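PDB 3PQA: lactaldehyde dehydrogenase from Methanocaldococcus jannaschii, which oxidises lactaldehyde to lactate with NAD, which it prefers to NADP, as a step in the biosynthesis of coenzyme F420. Local coordinates for residues 57-69 and 176-189. Sequence-based numbering, arbitrary orientation. Where two conformers were deposited one is given.
Sequences KRYNILMNIAKQI and LAKIIENALKKYNV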
ATOM      1  N   LYS B  57       7.755  10.731  21.428  1.00 14.53           N
ATOM      2  CA  LYS B  57       8.347  12.067  21.568  1.00 16.81           C
ATOM      3  C   LYS B  57       8.116  12.950  20.330  1.00 13.86           C
ATOM      4  O   LYS B  57       7.664  14.094  20.453  1.00 13.79           O
ATOM      5  CB  LYS B  57       9.833  11.976  21.904  1.00 23.51           C
ATOM      6  CG  LYS B  57      10.393  13.303  22.400  1.00 26.22           C
ATOM      7  CD  LYS B  57      11.441  13.108  23.480  1.00 25.91           C
ATOM      8  CE  LYS B  57      10.824  12.813  24.837  1.00 26.68           C
ATOM      9  NZ  LYS B  57      11.839  13.076  25.896  1.00 26.52           N
ATOM     10  N   ARG B  58       8.404  12.410  19.144  1.00 12.39           N
ATOM     11  CA  ARG B  58       8.105  13.115  17.893  1.00 12.86           C
ATOM     12  C   ARG B  58       6.631  13.495  17.782  1.00 11.49           C
ATOM     13  O   ARG B  58       6.301  14.638  17.432  1.00 12.22           O
ATOM     14  CB  ARG B  58       8.552  12.293  16.679  1.00 18.10           C
ATOM     15  CG  ARG B  58      10.039  12.367  16.400  1.00 21.04           C
ATOM     16  CD  ARG B  58      10.433  11.357  15.343  1.00 20.57           C
ATOM     17  NE  ARG B  58      10.580  10.010  15.897  1.00 22.24           N
ATOM     18  CZ  ARG B  58      10.662   8.898  15.173  1.00 22.01           C
ATOM     19  NH1 ARG B  58      10.826   7.724  15.781  1.00 22.67           N
ATOM     20  NH2 ARG B  58      10.589   8.951  13.845  1.00 22.43           N
ATOM     21  N   TYR B  59       5.752  12.534  18.082  1.00 11.35           N
ATOM     22  CA  TYR B  59       4.317  12.765  18.059  1.00 12.13           C
ATOM     23  C   TYR B  59       3.971  13.936  18.992  1.00 12.10           C
ATOM     24  O   TYR B  59       3.272  14.878  18.593  1.00 12.80           O
ATOM     25  CB  TYR B  59       3.573  11.484  18.465  1.00 14.71           C
ATOM     26  CG  TYR B  59       2.087  11.670  18.658  1.00 16.00           C
ATOM     27  CD1 TYR B  59       1.201  11.515  17.597  1.00 15.14           C
ATOM     28  CD2 TYR B  59       1.567  11.991  19.913  1.00 15.18           C
ATOM     29  CE1 TYR B  59      -0.178  11.695  17.778  1.00 16.24           C
ATOM     30  CE2 TYR B  59       0.202  12.165  20.107  1.00 16.24           C
ATOM     31  CZ  TYR B  59      -0.662  12.016  19.037  1.00 15.39           C
ATOM     32  OH  TYR B  59      -2.010  12.209  19.235  1.00 16.47           O
ATOM     33  N   ASN B  60       4.466  13.864  20.226  1.00 12.35           N
ATOM     34  CA  ASN B  60       4.171  14.899  21.216  1.00 13.19           C
ATOM     35  C   ASN B  60       4.634  16.280  20.792  1.00 12.25           C
ATOM     36  O   ASN B  60       3.894  17.263  20.950  1.00 12.79           O
ATOM     37  CB  ASN B  60       4.767  14.538  22.580  1.00 15.50           C
ATOM     38  CG  ASN B  60       4.000  13.423  23.268  1.00 15.61           C
ATOM     39  OD1 ASN B  60       2.835  13.173  22.948  1.00 15.78           O
ATOM     40  ND2 ASN B  60       4.654  12.743  24.219  1.00 15.79           N
ATOM     41  N   ILE B  61       5.850  16.353  20.245  1.00 11.93           N
ATOM     42  CA  ILE B  61       6.430  17.622  19.777  1.00 12.43           C
ATOM     43  C   ILE B  61       5.579  18.205  18.659  1.00 11.53           C
ATOM     44  O   ILE B  61       5.228  19.388  18.677  1.00 12.39           O
ATOM     45  CB  ILE B  61       7.880  17.447  19.291  1.00 14.42           C
ATOM     46  CG1 ILE B  61       8.814  17.200  20.475  1.00 14.60           C
ATOM     47  CG2 ILE B  61       8.345  18.686  18.503  1.00 14.60           C
ATOM     48  CD1 ILE B  61      10.154  16.632  20.066  1.00 14.70           C
ATOM     49  N   LEU B  62       5.218  17.358  17.696  1.00 11.46           N
ATOM     50  CA  LEU B  62       4.391  17.812  16.568  1.00 11.71           C
ATOM     51  C   LEU B  62       3.003  18.317  17.040  1.00 11.55           C
ATOM     52  O   LEU B  62       2.538  19.377  16.611  1.00 11.17           O
ATOM     53  CB  LEU B  62       4.274  16.708  15.504  1.00 12.18           C
ATOM     54  CG  LEU B  62       5.621  16.435  14.804  1.00 12.29           C
ATOM     55  CD1 LEU B  62       5.619  15.104  14.048  1.00 12.30           C
ATOM     56  CD2 LEU B  62       6.042  17.590  13.873  1.00 12.27           C
ATOM     57  N   MET B  63       2.362  17.559  17.934  1.00 12.25           N
ATOM     58  CA  MET B  63       1.064  17.954  18.468  1.00 12.78           C
ATOM     59  C   MET B  63       1.141  19.252  19.263  1.00 12.14           C
ATOM     60  O   MET B  63       0.233  20.089  19.176  1.00 12.64           O
ATOM     61  CB  MET B  63       0.436  16.835  19.304  1.00 15.43           C
ATOM     62  CG  MET B  63      -0.047  15.646  18.461  1.00 16.55           C
ATOM     63  SD  MET B  63      -1.251  16.066  17.174  1.00 15.89           S
ATOM     64  CE  MET B  63      -2.665  16.548  18.132  1.00 16.72           C
ATOM     65  N   ASN B  64       2.228  19.433  20.003  1.00 12.45           N
ATOM     66  CA  ASN B  64       2.380  20.646  20.796  1.00 14.21           C
ATOM     67  C   ASN B  64       2.645  21.867  19.933  1.00 14.47           C
ATOM     68  O   ASN B  64       2.173  22.942  20.239  1.00 15.05           O
ATOM     69  CB  ASN B  64       3.435  20.500  21.892  1.00 16.75           C
ATOM     70  CG  ASN B  64       3.451  21.697  22.844  1.00 16.83           C
ATOM     71  OD1 ASN B  64       4.333  22.523  22.776  1.00 17.00           O
ATOM     72  ND2 ASN B  64       2.459  21.780  23.719  1.00 17.00           N
ATOM     73  N   ILE B  65       3.369  21.689  18.837  1.00 13.48           N
ATOM     74  CA  ILE B  65       3.551  22.779  17.875  1.00 12.71           C
ATOM     75  C   ILE B  65       2.183  23.186  17.332  1.00 12.47           C
ATOM     76  O   ILE B  65       1.845  24.387  17.304  1.00 13.45           O
ATOM     77  CB  ILE B  65       4.537  22.390  16.747  1.00 13.04           C
ATOM     78  CG1 ILE B  65       5.972  22.335  17.303  1.00 12.76           C
ATOM     79  CG2 ILE B  65       4.453  23.381  15.589  1.00 12.75           C
ATOM     80  CD1 ILE B  65       6.970  21.645  16.410  1.00 13.13           C
ATOM     81  N   ALA B  66       1.383  22.198  16.930  1.00 12.81           N
ATOM     82  CA  ALA B  66       0.030  22.479  16.456  1.00 12.92           C
ATOM     83  C   ALA B  66      -0.792  23.213  17.514  1.00 13.36           C
ATOM     84  O   ALA B  66      -1.516  24.159  17.201  1.00 13.37           O
ATOM     85  CB  ALA B  66      -0.675  21.201  16.034  1.00 13.33           C
ATOM     86  N   LYS B  67      -0.689  22.765  18.767  1.00 14.54           N
ATOM     87  CA  LYS B  67      -1.445  23.388  19.844  1.00 16.51           C
ATOM     88  C   LYS B  67      -1.057  24.857  20.002  1.00 14.68           C
ATOM     89  O   LYS B  67      -1.925  25.723  20.104  1.00 14.68           O
ATOM     90  CB  LYS B  67      -1.259  22.627  21.156  1.00 20.67           C
ATOM     91  CG  LYS B  67      -2.089  23.173  22.311  1.00 22.21           C
ATOM     92  CD  LYS B  67      -2.004  22.259  23.511  1.00 22.14           C
ATOM     93  CE  LYS B  67      -2.651  22.898  24.734  1.00 22.52           C
ATOM     94  NZ  LYS B  67      -1.712  23.824  25.452  1.00 22.86           N
ATOM     95  N   GLN B  68       0.242  25.139  20.010  1.00 14.50           N
ATOM     96  CA  GLN B  68       0.710  26.532  20.142  1.00 15.13           C
ATOM     97  C   GLN B  68       0.272  27.452  18.996  1.00 14.72           C
ATOM     98  O   GLN B  68      -0.092  28.614  19.232  1.00 14.98           O
ATOM     99  CB  GLN B  68       2.219  26.594  20.259  1.00 16.26           C
ATOM    100  CG  GLN B  68       2.796  26.011  21.544  1.00 16.77           C
ATOM    101  CD  GLN B  68       4.288  26.166  21.547  1.00 16.57           C
ATOM    102  OE1 GLN B  68       4.799  27.284  21.592  1.00 16.88           O
ATOM    103  NE2 GLN B  68       5.002  25.053  21.435  1.00 16.87           N
ATOM    104  N   ILE B  69       0.327  26.934  17.762  1.00 14.05           N
ATOM    105  CA  ILE B  69      -0.104  27.695  16.581  1.00 14.12           C
ATOM    106  C   ILE B  69      -1.583  28.033  16.729  1.00 14.75           C
ATOM    107  O   ILE B  69      -1.992  29.169  16.495  1.00 15.40           O
ATOM    108  CB  ILE B  69       0.132  26.919  15.257  1.00 13.76           C
ATOM    109  CG1 ILE B  69       1.633  26.730  15.001  1.00 13.66           C
ATOM    110  CG2 ILE B  69      -0.519  27.649  14.057  1.00 13.64           C
ATOM    111  CD1 ILE B  69       1.977  25.803  13.810  1.00 13.60           C
ATOM    112  N   LEU B 176       7.319  30.925  14.505  1.00 12.49           N
ATOM    113  CA  LEU B 176       7.230  29.458  14.470  1.00 12.16           C
ATOM    114  C   LEU B 176       8.442  28.830  15.158  1.00 11.92           C
ATOM    115  O   LEU B 176       8.304  27.822  15.856  1.00 12.45           O
ATOM    116  CB  LEU B 176       7.080  28.945  13.033  1.00 13.48           C
ATOM    117  CG  LEU B 176       7.020  27.421  12.836  1.00 13.36           C
ATOM    118  CD1 LEU B 176       5.800  26.822  13.542  1.00 13.58           C
ATOM    119  CD2 LEU B 176       7.006  27.084  11.348  1.00 13.60           C
ATOM    120  N   ALA B 177       9.621  29.425  14.964  1.00 11.75           N
ATOM    121  CA  ALA B 177      10.862  28.935  15.574  1.00 12.12           C
ATOM    122  C   ALA B 177      10.791  28.961  17.107  1.00 12.34           C
ATOM    123  O   ALA B 177      11.201  27.997  17.769  1.00 12.18           O
ATOM    124  CB  ALA B 177      12.065  29.735  15.071  1.00 12.68           C
ATOM    125  N   LYS B 178      10.269  30.063  17.658  1.00 13.05           N
ATOM    126  CA  LYS B 178       9.995  30.163  19.096  1.00 14.33           C
ATOM    127  C   LYS B 178       9.035  29.056  19.558  1.00 13.02           C
ATOM    128  O   LYS B 178       9.269  28.414  20.586  1.00 13.09           O
ATOM    129  CB  LYS B 178       9.413  31.536  19.434  1.00 18.55           C
ATOM    130  CG  LYS B 178      10.390  32.687  19.262  1.00 18.89           C
ATOM    131  CD  LYS B 178       9.660  34.002  19.486  1.00 19.81           C
ATOM    132  CE  LYS B 178      10.547  35.197  19.204  1.00 19.26           C
ATOM    133  NZ  LYS B 178       9.734  36.442  19.301  1.00 20.34           N
ATOM    134  N   ILE B 179       7.966  28.839  18.785  1.00 12.74           N
ATOM    135  CA  ILE B 179       7.006  27.754  19.049  1.00 13.68           C
ATOM    136  C   ILE B 179       7.673  26.367  19.052  1.00 13.49           C
ATOM    137  O   ILE B 179       7.433  25.556  19.959  1.00 13.27           O
ATOM    138  CB  ILE B 179       5.813  27.799  18.048  1.00 15.60           C
ATOM    139  CG1 ILE B 179       4.840  28.916  18.440  1.00 16.36           C
ATOM    140  CG2 ILE B 179       5.086  26.444  17.963  1.00 16.38           C
ATOM    141  CD1 ILE B 179       3.796  29.236  17.378  1.00 16.20           C
ATOM    142  N   ILE B 180       8.520  26.108  18.053  1.00 13.96           N
ATOM    143  CA  ILE B 180       9.283  24.850  17.981  1.00 14.84           C
ATOM    144  C   ILE B 180      10.213  24.730  19.192  1.00 14.80           C
ATOM    145  O   ILE B 180      10.252  23.684  19.844  1.00 14.72           O
ATOM    146  CB  ILE B 180      10.090  24.736  16.652  1.00 16.06           C
ATOM    147  CG1 ILE B 180       9.124  24.597  15.472  1.00 16.13           C
ATOM    148  CG2 ILE B 180      11.077  23.541  16.695  1.00 16.07           C
ATOM    149  CD1 ILE B 180       9.703  24.920  14.112  1.00 16.16           C
ATOM    150  N   GLU B 181      10.934  25.810  19.503  1.00 15.42           N
ATOM    151  CA  GLU B 181      11.782  25.857  20.700  1.00 18.08           C
ATOM    152  C   GLU B 181      11.000  25.492  21.980  1.00 15.67           C
ATOM    153  O   GLU B 181      11.475  24.711  22.795  1.00 15.43           O
ATOM    154  CB  GLU B 181      12.461  27.230  20.808  1.00 23.73           C
ATOM    155  CG  GLU B 181      13.378  27.404  22.012  1.00 28.20           C
ATOM    156  CD  GLU B 181      13.952  28.809  22.130  1.00 25.65           C
ATOM    157  OE1 GLU B 181      14.187  29.465  21.088  1.00 28.65           O
ATOM    158  OE2 GLU B 181      14.169  29.257  23.277  1.00 28.74           O
ATOM    159  N   ASN B 182       9.802  26.048  22.152  1.00 15.36           N
ATOM    160  CA  ASN B 182       8.957  25.727  23.314  1.00 16.27           C
ATOM    161  C   ASN B 182       8.607  24.239  23.406  1.00 15.68           C
ATOM    162  O   ASN B 182       8.634  23.649  24.490  1.00 15.60           O
ATOM    163  CB  ASN B 182       7.666  26.540  23.296  1.00 17.96           C
ATOM    164  CG  ASN B 182       7.903  28.022  23.522  1.00 18.24           C
ATOM    165  OD1 ASN B 182       8.889  28.420  24.135  1.00 18.21           O
ATOM    166  ND2 ASN B 182       6.996  28.846  23.018  1.00 18.19           N
ATOM    167  N   ALA B 183       8.275  23.649  22.261  1.00 15.00           N
ATOM    168  CA  ALA B 183       7.941  22.225  22.187  1.00 14.35           C
ATOM    169  C   ALA B 183       9.134  21.348  22.514  1.00 14.27           C
ATOM    170  O   ALA B 183       9.001  20.346  23.230  1.00 15.01           O
ATOM    171  CB  ALA B 183       7.413  21.883  20.815  1.00 14.24           C
ATOM    172  N   LEU B 184      10.296  21.714  21.981  1.00 13.83           N
ATOM    173  CA  LEU B 184      11.524  20.972  22.242  1.00 14.36           C
ATOM    174  C   LEU B 184      11.871  21.001  23.738  1.00 14.68           C
ATOM    175  O   LEU B 184      12.163  19.961  24.336  1.00 14.85           O
ATOM    176  CB  LEU B 184      12.685  21.516  21.396  1.00 15.10           C
ATOM    177  CG  LEU B 184      12.576  21.302  19.878  1.00 15.18           C
ATOM    178  CD1 LEU B 184      13.712  22.012  19.138  1.00 15.16           C
ATOM    179  CD2 LEU B 184      12.521  19.808  19.513  1.00 15.17           C
ATOM    180  N   LYS B 185      11.794  22.186  24.335  1.00 15.72           N
ATOM    181  CA  LYS B 185      12.044  22.354  25.772  1.00 17.70           C
ATOM    182  C   LYS B 185      11.100  21.512  26.624  1.00 17.15           C
ATOM    183  O   LYS B 185      11.535  20.850  27.569  1.00 17.19           O
ATOM    184  CB  LYS B 185      11.919  23.827  26.158  1.00 21.03           C
ATOM    185  CG  LYS B 185      13.118  24.642  25.745  1.00 22.44           C
ATOM    186  CD  LYS B 185      12.973  26.102  26.130  1.00 22.11           C
ATOM    187  CE  LYS B 185      14.266  26.847  25.837  1.00 22.68           C
ATOM    188  NZ  LYS B 185      14.013  28.275  25.505  1.00 22.59           N
ATOM    189  N   LYS B 186       9.815  21.547  26.279  1.00 17.93           N
ATOM    190  CA  LYS B 186       8.782  20.800  26.992  1.00 19.69           C
ATOM    191  C   LYS B 186       9.095  19.300  27.062  1.00 19.72           C
ATOM    192  O   LYS B 186       8.862  18.667  28.090  1.00 19.72           O
ATOM    193  CB  LYS B 186       7.424  21.043  26.337  1.00 22.94           C
ATOM    194  CG  LYS B 186       6.233  20.382  27.009  1.00 23.74           C
ATOM    195  CD  LYS B 186       4.931  20.847  26.361  1.00 23.95           C
ATOM    196  CE  LYS B 186       3.714  20.144  26.958  1.00 24.00           C
ATOM    197  NZ  LYS B 186       3.500  20.551  28.371  1.00 24.34           N
ATOM    198  N   TYR B 187       9.647  18.750  25.980  1.00 20.39           N
ATOM    199  CA  TYR B 187       9.889  17.307  25.880  1.00 21.60           C
ATOM    200  C   TYR B 187      11.372  16.927  25.975  1.00 19.70           C
ATOM    201  O   TYR B 187      11.768  15.833  25.571  1.00 19.45           O
ATOM    202  CB  TYR B 187       9.187  16.732  24.636  1.00 27.11           C
ATOM    203  CG  TYR B 187       7.681  16.876  24.727  1.00 30.51           C
ATOM    204  CD1 TYR B 187       7.005  17.870  24.016  1.00 27.88           C
ATOM    205  CD2 TYR B 187       6.934  16.043  25.562  1.00 27.88           C
ATOM    206  CE1 TYR B 187       5.622  18.014  24.126  1.00 30.81           C
ATOM    207  CE2 TYR B 187       5.558  16.180  25.682  1.00 30.79           C
ATOM    208  CZ  TYR B 187       4.905  17.163  24.960  1.00 28.20           C
ATOM    209  OH  TYR B 187       3.539  17.287  25.080  1.00 30.94           O
ATOM    210  N   ASN B 188      12.164  17.857  26.519  1.00 20.03           N
ATOM    211  CA  ASN B 188      13.588  17.665  26.838  0.50 20.59           C
ATOM    212  C   ASN B 188      14.495  17.278  25.668  1.00 18.58           C
ATOM    213  O   ASN B 188      15.389  16.438  25.798  1.00 18.57           O
ATOM    214  CB  ASN B 188      13.748  16.707  28.022  0.50 24.84           C
ATOM    215  CG  ASN B 188      12.972  17.167  29.226  0.50 24.86           C
ATOM    216  OD1 ASN B 188      13.000  18.350  29.578  0.50 25.35           O
ATOM    217  ND2 ASN B 188      12.256  16.248  29.858  0.50 25.40           N
ATOM    218  N   VAL B 189      14.269  17.929  24.530  1.00 17.36           N
ATOM    219  CA  VAL B 189      15.093  17.727  23.364  1.00 16.94           C
ATOM    220  C   VAL B 189      15.955  18.972  23.184  1.00 17.55           C
ATOM    221  O   VAL B 189      15.448  20.091  23.331  1.00 17.48           O
ATOM    222  CB  VAL B 189      14.220  17.467  22.104  1.00 16.59           C
ATOM    223  CG1 VAL B 189      15.079  17.309  20.852  1.00 16.93           C
ATOM    224  CG2 VAL B 189      13.337  16.239  22.333  1.00 16.88           C
TER
HETATM  225  O   HOH W   1       1.776  17.281  22.841  1.00 25.12           O
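The ring of Y187 lies between N60 CB, a CH-pi contact 3.7 Å from the ring centroid, and K186 CG on the opposite face, both offset toward the rim, while N64 CB meets its edge in plane. A water joins Y187 OH to the backbone O of N60. At the backbone of Y187, K57 starts with CG anti to its own N (chi1 -165°) and then bends twice, bringing NZ to Y187 O at 2.8 Å, a carbonyl just beyond the last helical turn, which a Schellman motif closes with N188 as its C-prime residue.

Farther along the helix, the amide of Q68 donates through NE2 to I179 O at 2.9 Å, entering from the opposite face of that carbonyl to A183 N, and also to N64 OD1, from above the carbonyl plane. Its OE1 receives N182 ND2 at 3.0 Å in a nearly straight bond (166°). Three bonds thus fix the amide's rotation, and a leucine here is likely to leave N182 ND2 and N64 OD1 without these mates.

Alongside these polar groups the packing illustrates knobs-into-holes: A183 sits among I61, N64, I65 and Q68, and I65 among L176, I179, I180 and A183. I65 lays CD1 against I180 CG1 at 3.8 Å.

The helices run roughly antiparallel (137°), their axes 8.9 Å apart at closest. Helix 88-111 packs against I65 and I69, helix 145-156 touches L62, L176 and I180, and A177 and I180 rest on strand 194-196. Helix 171-186 links parallel strands 160-165 and 194-196 in a beta-alpha-beta crossover, and helix 55-71 packs beside it.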